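PDB 3MKC: racemase from Pseudovibrio sp. JE062, which is a racemase-type member of the enolase superfamily, pairing a mandelate racemase/muconate lactonizing enzyme-type N-terminal domain with a barrel-type C-terminal domain. Local coordinates for residues S286-C291 with G319-A324; F338-P343 with E349-L354. All coordinates share one frame; numbering follows the deposited sequence.

Interaction 1 (S286-C291 with G319-A324); sequences SDYNRC and GITSAA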
# COMPACT_ATOMS: atom_id res chain seq x y z
N SER A 286 -4.49 1.46 -5.06
CA SER A 286 -3.15 1.68 -5.61
C SER A 286 -2.13 1.59 -4.48
O SER A 286 -2.29 2.21 -3.43
CB SER A 286 -3.10 3.05 -6.28
OG SER A 286 -4.15 3.17 -7.22
N ASP A 287 -1.06 0.84 -4.71
CA ASP A 287 -0.02 0.59 -3.71
C ASP A 287 1.12 1.61 -3.63
O ASP A 287 1.62 2.07 -4.64
CB ASP A 287 0.57 -0.80 -3.97
CG ASP A 287 1.39 -1.33 -2.80
OD1 ASP A 287 2.15 -0.57 -2.18
OD2 ASP A 287 1.28 -2.54 -2.53
N TYR A 288 1.53 1.93 -2.40
CA TYR A 288 2.61 2.88 -2.14
C TYR A 288 3.87 2.55 -2.92
O TYR A 288 4.49 3.42 -3.53
CB TYR A 288 2.99 2.88 -0.66
CG TYR A 288 1.86 3.13 0.30
CD1 TYR A 288 1.52 4.43 0.68
CD2 TYR A 288 1.13 2.07 0.84
CE1 TYR A 288 0.47 4.66 1.57
CE2 TYR A 288 0.09 2.29 1.72
CZ TYR A 288 -0.24 3.59 2.08
OH TYR A 288 -1.30 3.82 2.94
N ASN A 289 4.25 1.28 -2.87
CA ASN A 289 5.48 0.84 -3.51
C ASN A 289 5.33 0.31 -4.92
O ASN A 289 6.23 -0.35 -5.44
CB ASN A 289 6.17 -0.21 -2.62
CG ASN A 289 5.24 -1.35 -2.24
OD1 ASN A 289 4.68 -2.02 -3.10
ND2 ASN A 289 5.07 -1.56 -0.93
N ARG A 290 4.19 0.62 -5.55
CA ARG A 290 3.94 0.17 -6.91
C ARG A 290 3.52 1.29 -7.85
O ARG A 290 4.09 1.46 -8.94
CB ARG A 290 2.83 -0.89 -6.94
CG ARG A 290 3.16 -2.24 -6.33
CD ARG A 290 1.89 -3.10 -6.30
NE ARG A 290 1.39 -3.43 -7.64
CZ ARG A 290 1.85 -4.43 -8.38
NH1 ARG A 290 2.82 -5.21 -7.92
NH2 ARG A 290 1.35 -4.65 -9.59
N CYS A 291 2.51 2.05 -7.43
CA CYS A 291 1.91 3.08 -8.28
C CYS A 291 2.57 4.42 -8.52
O CYS A 291 2.07 5.19 -9.33
CB CYS A 291 0.48 3.35 -7.80
SG CYS A 291 0.40 4.46 -6.37
N GLY A 319 8.14 -2.67 7.32
CA GLY A 319 7.86 -1.52 8.17
C GLY A 319 8.07 -0.20 7.45
O GLY A 319 7.58 0.84 7.90
N ILE A 320 8.79 -0.23 6.34
CA ILE A 320 9.04 0.99 5.58
C ILE A 320 7.74 1.53 4.98
O ILE A 320 7.44 2.72 5.08
CB ILE A 320 10.06 0.75 4.46
CG1 ILE A 320 11.39 0.27 5.06
CG2 ILE A 320 10.28 2.03 3.67
CD1 ILE A 320 12.48 0.03 4.03
N THR A 321 6.97 0.64 4.36
CA THR A 321 5.71 1.04 3.76
C THR A 321 4.66 1.31 4.83
O THR A 321 3.83 2.22 4.68
CB THR A 321 5.21 -0.03 2.76
OG1 THR A 321 6.14 -0.13 1.68
CG2 THR A 321 3.84 0.34 2.21
N SER A 322 4.68 0.55 5.92
CA SER A 322 3.72 0.78 7.00
C SER A 322 3.88 2.19 7.55
O SER A 322 2.89 2.83 7.93
CB SER A 322 3.90 -0.24 8.12
OG SER A 322 3.36 -1.51 7.77
N ALA A 323 5.11 2.68 7.60
CA ALA A 323 5.37 4.02 8.10
C ALA A 323 4.78 5.05 7.13
O ALA A 323 4.12 6.01 7.54
CB ALA A 323 6.87 4.25 8.26
N ALA A 324 5.04 4.84 5.84
CA ALA A 324 4.53 5.76 4.82
C ALA A 324 3.01 5.78 4.88
O ALA A 324 2.40 6.84 4.71
CB ALA A 324 5.00 5.32 3.43

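Interaction 2 (F338-P343 with E349-L354); sequences FEYVHP and ELRKYL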
# COMPACT_ATOMS: atom_id res chain seq x y z
N PHE A 338 -7.38 2.57 6.42
CA PHE A 338 -6.32 2.35 5.44
C PHE A 338 -5.70 0.99 5.80
O PHE A 338 -5.73 0.59 6.97
CB PHE A 338 -5.28 3.48 5.50
CG PHE A 338 -4.48 3.53 6.78
CD1 PHE A 338 -3.14 3.18 6.78
CD2 PHE A 338 -5.07 3.94 7.96
CE1 PHE A 338 -2.39 3.24 7.95
CE2 PHE A 338 -4.33 4.01 9.15
CZ PHE A 338 -2.99 3.65 9.14
N GLU A 339 -5.17 0.28 4.81
CA GLU A 339 -4.62 -1.04 5.09
C GLU A 339 -3.32 -1.00 5.86
O GLU A 339 -2.40 -0.24 5.53
CB GLU A 339 -4.42 -1.87 3.82
CG GLU A 339 -3.81 -3.24 4.09
CD GLU A 339 -3.83 -4.17 2.89
OE1 GLU A 339 -3.58 -3.70 1.77
OE2 GLU A 339 -4.10 -5.38 3.08
N TYR A 340 -3.24 -1.84 6.89
CA TYR A 340 -2.06 -1.92 7.72
C TYR A 340 -1.87 -3.36 8.17
O TYR A 340 -2.84 -4.06 8.47
CB TYR A 340 -2.23 -1.03 8.95
CG TYR A 340 -0.94 -0.73 9.68
CD1 TYR A 340 -0.14 0.34 9.29
CD2 TYR A 340 -0.54 -1.51 10.76
CE1 TYR A 340 1.04 0.63 9.97
CE2 TYR A 340 0.64 -1.23 11.44
CZ TYR A 340 1.42 -0.16 11.05
OH TYR A 340 2.58 0.11 11.72
N VAL A 341 -0.63 -3.81 8.18
CA VAL A 341 -0.31 -5.16 8.63
C VAL A 341 0.42 -4.95 9.95
O VAL A 341 1.44 -4.27 10.01
CB VAL A 341 0.59 -5.90 7.61
CG1 VAL A 341 1.88 -5.14 7.39
CG2 VAL A 341 0.88 -7.32 8.11
N HIS A 342 -0.15 -5.49 11.02
CA HIS A 342 0.43 -5.33 12.34
C HIS A 342 1.21 -6.57 12.75
O HIS A 342 0.81 -7.69 12.43
CB HIS A 342 -0.68 -5.03 13.35
CG HIS A 342 -0.18 -4.58 14.68
ND1 HIS A 342 0.36 -5.45 15.61
CD2 HIS A 342 -0.11 -3.35 15.24
CE1 HIS A 342 0.75 -4.77 16.67
NE2 HIS A 342 0.48 -3.50 16.47
N PRO A 343 2.33 -6.39 13.47
CA PRO A 343 3.20 -7.47 13.94
C PRO A 343 2.52 -8.52 14.82
O PRO A 343 2.86 -9.70 14.75
CB PRO A 343 4.30 -6.73 14.68
CG PRO A 343 4.39 -5.44 13.94
CD PRO A 343 2.94 -5.08 13.77
N GLU A 349 8.83 -12.28 9.32
CA GLU A 349 10.07 -11.81 9.93
C GLU A 349 10.50 -10.47 9.34
O GLU A 349 10.89 -9.56 10.07
CB GLU A 349 11.19 -12.83 9.72
CG GLU A 349 11.05 -14.15 10.49
CD GLU A 349 9.93 -15.04 9.97
OE1 GLU A 349 9.68 -15.04 8.74
OE2 GLU A 349 9.30 -15.75 10.79
N LEU A 350 10.45 -10.37 8.02
CA LEU A 350 10.86 -9.15 7.33
C LEU A 350 10.03 -7.95 7.79
O LEU A 350 10.58 -6.89 8.11
CB LEU A 350 10.71 -9.35 5.82
CG LEU A 350 11.75 -8.67 4.95
CD1 LEU A 350 13.15 -9.09 5.39
CD2 LEU A 350 11.51 -9.06 3.50
N ARG A 351 8.72 -8.12 7.81
CA ARG A 351 7.82 -7.05 8.24
C ARG A 351 8.08 -6.68 9.69
O ARG A 351 7.94 -5.52 10.09
CB ARG A 351 6.36 -7.50 8.10
CG ARG A 351 5.36 -6.58 8.79
CD ARG A 351 5.32 -5.22 8.12
NE ARG A 351 4.45 -4.29 8.83
CZ ARG A 351 4.80 -3.63 9.93
NH1 ARG A 351 6.00 -3.80 10.47
NH2 ARG A 351 3.93 -2.81 10.51
N LYS A 352 8.47 -7.67 10.49
CA LYS A 352 8.73 -7.45 11.90
C LYS A 352 10.09 -6.85 12.28
O LYS A 352 10.16 -5.98 13.14
CB LYS A 352 8.57 -8.76 12.67
CG LYS A 352 7.16 -9.34 12.69
CD LYS A 352 7.14 -10.57 13.57
CE LYS A 352 5.74 -11.13 13.75
NZ LYS A 352 5.75 -12.25 14.72
N TYR A 353 11.16 -7.29 11.62
CA TYR A 353 12.50 -6.82 11.97
C TYR A 353 13.28 -5.87 11.07
O TYR A 353 14.25 -5.26 11.53
CB TYR A 353 13.41 -8.03 12.23
CG TYR A 353 12.76 -9.20 12.94
CD1 TYR A 353 12.19 -9.05 14.20
CD2 TYR A 353 12.74 -10.46 12.35
CE1 TYR A 353 11.62 -10.14 14.87
CE2 TYR A 353 12.18 -11.56 13.00
CZ TYR A 353 11.62 -11.39 14.26
OH TYR A 353 11.08 -12.48 14.91
N LEU A 354 12.90 -5.71 9.80
CA LEU A 354 13.69 -4.86 8.90
C LEU A 354 13.95 -3.43 9.36
O LEU A 354 15.10 -2.97 9.32
CB LEU A 354 13.08 -4.83 7.50
CG LEU A 354 13.94 -4.09 6.47
CD1 LEU A 354 15.33 -4.73 6.39
CD2 LEU A 354 13.25 -4.13 5.12

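Interaction 1 (S286-C291 with G319-A324)
Asn289 and Thr321 hold the polar half of this contact, Tyr288 and Thr321 its greasy half. Thr321, on the first turn of helix 319-331, directs its CB at the loop 286-291, with Asn289 ND2 4.0 Å from Thr321 CB. From there the side chain forks. The methyl, CG2, lies anti to the backbone N and runs up against the tyrosine, 3.5 Å from Tyr288 CD2, approaching the ring obliquely. The other branch, OG1, receives a hydrogen bond from Asn289 ND2 at 3.2 Å. That bond is fairly straight, at 160°, and OG1 lies almost in the amide plane. Glu47 OE2 hydrogen-bonds to the same hydroxyl, so the buried OG1 has two polar partners. Inside the loop, Asp287 OD1 accepts from Asn289 N at 2.9 Å, an Asx turn that helps shape the backbone from which the amide reaches out. Farther along the ring, Tyr288 CE1 comes only loosely within 4.3 Å of Ala324 O, and the ring also packs on Leu294 and Leu297. In this (beta/alpha)-barrel of the enolase superfamily, a strand-to-helix loop packs on a later barrel helix, and Glu47 and Met112 bring in the N-terminal domain.

Interaction 2 (F338-P343 with E349-L354)
Arg351 reaches from the short helix 349-353 to the chain leaving strand 339-340, and the tight part of the contact is built round it. Its CG is anti to the backbone N (chi1 168°), which directs the chain toward Val341, and a bend at chi2 leads it past that residue, the two side chains running in opposite directions. Val341 CG1 presses close to Arg351 NE at 3.1 Å, and to the neighbouring CD at 3.5 Å. Beyond it the guanidinium leans on the carbonyl of the same valine: Arg351 NH2 and NE both donate to Val341 O, at 2.9 and 3.2 Å, but with angles near 120° both bonds are weak. The firmer polar partner is Glu358, whose OE2 forms a salt bridge with Arg351 NH2 and a hydrogen bond with Tyr340 OH. Sharing this carboxylate probably keeps the phenol at the guanidinium edge, with ring and guanidinium planes 86° apart. Pro343 CD covers one guanidinium face more distantly, 4.1 Å from Arg351 NH2.

The looser side is the partly exposed pair Pro343 and Lys352. There the lysine chain, extended beyond CG, passes the proline with Lys352 CE 3.4 Å from Pro343 O, while the proline ring and lysine methylenes barely meet: Pro343 CB and Lys352 CG are 4.4 Å apart. A buried arginine thus ties a helix to the loop after a strand in the (beta/alpha)-barrel domain of the enolase superfamily, where strand 339-340 pairs in parallel with strand 137-143.

Overall arrangement
From the N terminus, the chain first passes through the N-terminal domain and then enters the barrel. Interaction 1 opens in the loop after strand 283-284; helix 293-306 and strand 310-311 follow before helix 319-331 closes it. That helix leads on to strand 339-340, where interaction 2 begins, and five intervening residues bring the chain back as helix 349-353. Leu350 and Leu354 pack on strand 29-38, so interaction 2 also borders the N-terminal domain. The contacts are therefore in series, neither nested nor crossed, with centres about 11 Å apart. They also touch: Ser322, on helix 319-331, packs against Tyr340, Val341 and Arg351. One helix turn thus lies between the 286-291 loop and the 338-343/349-354 pair.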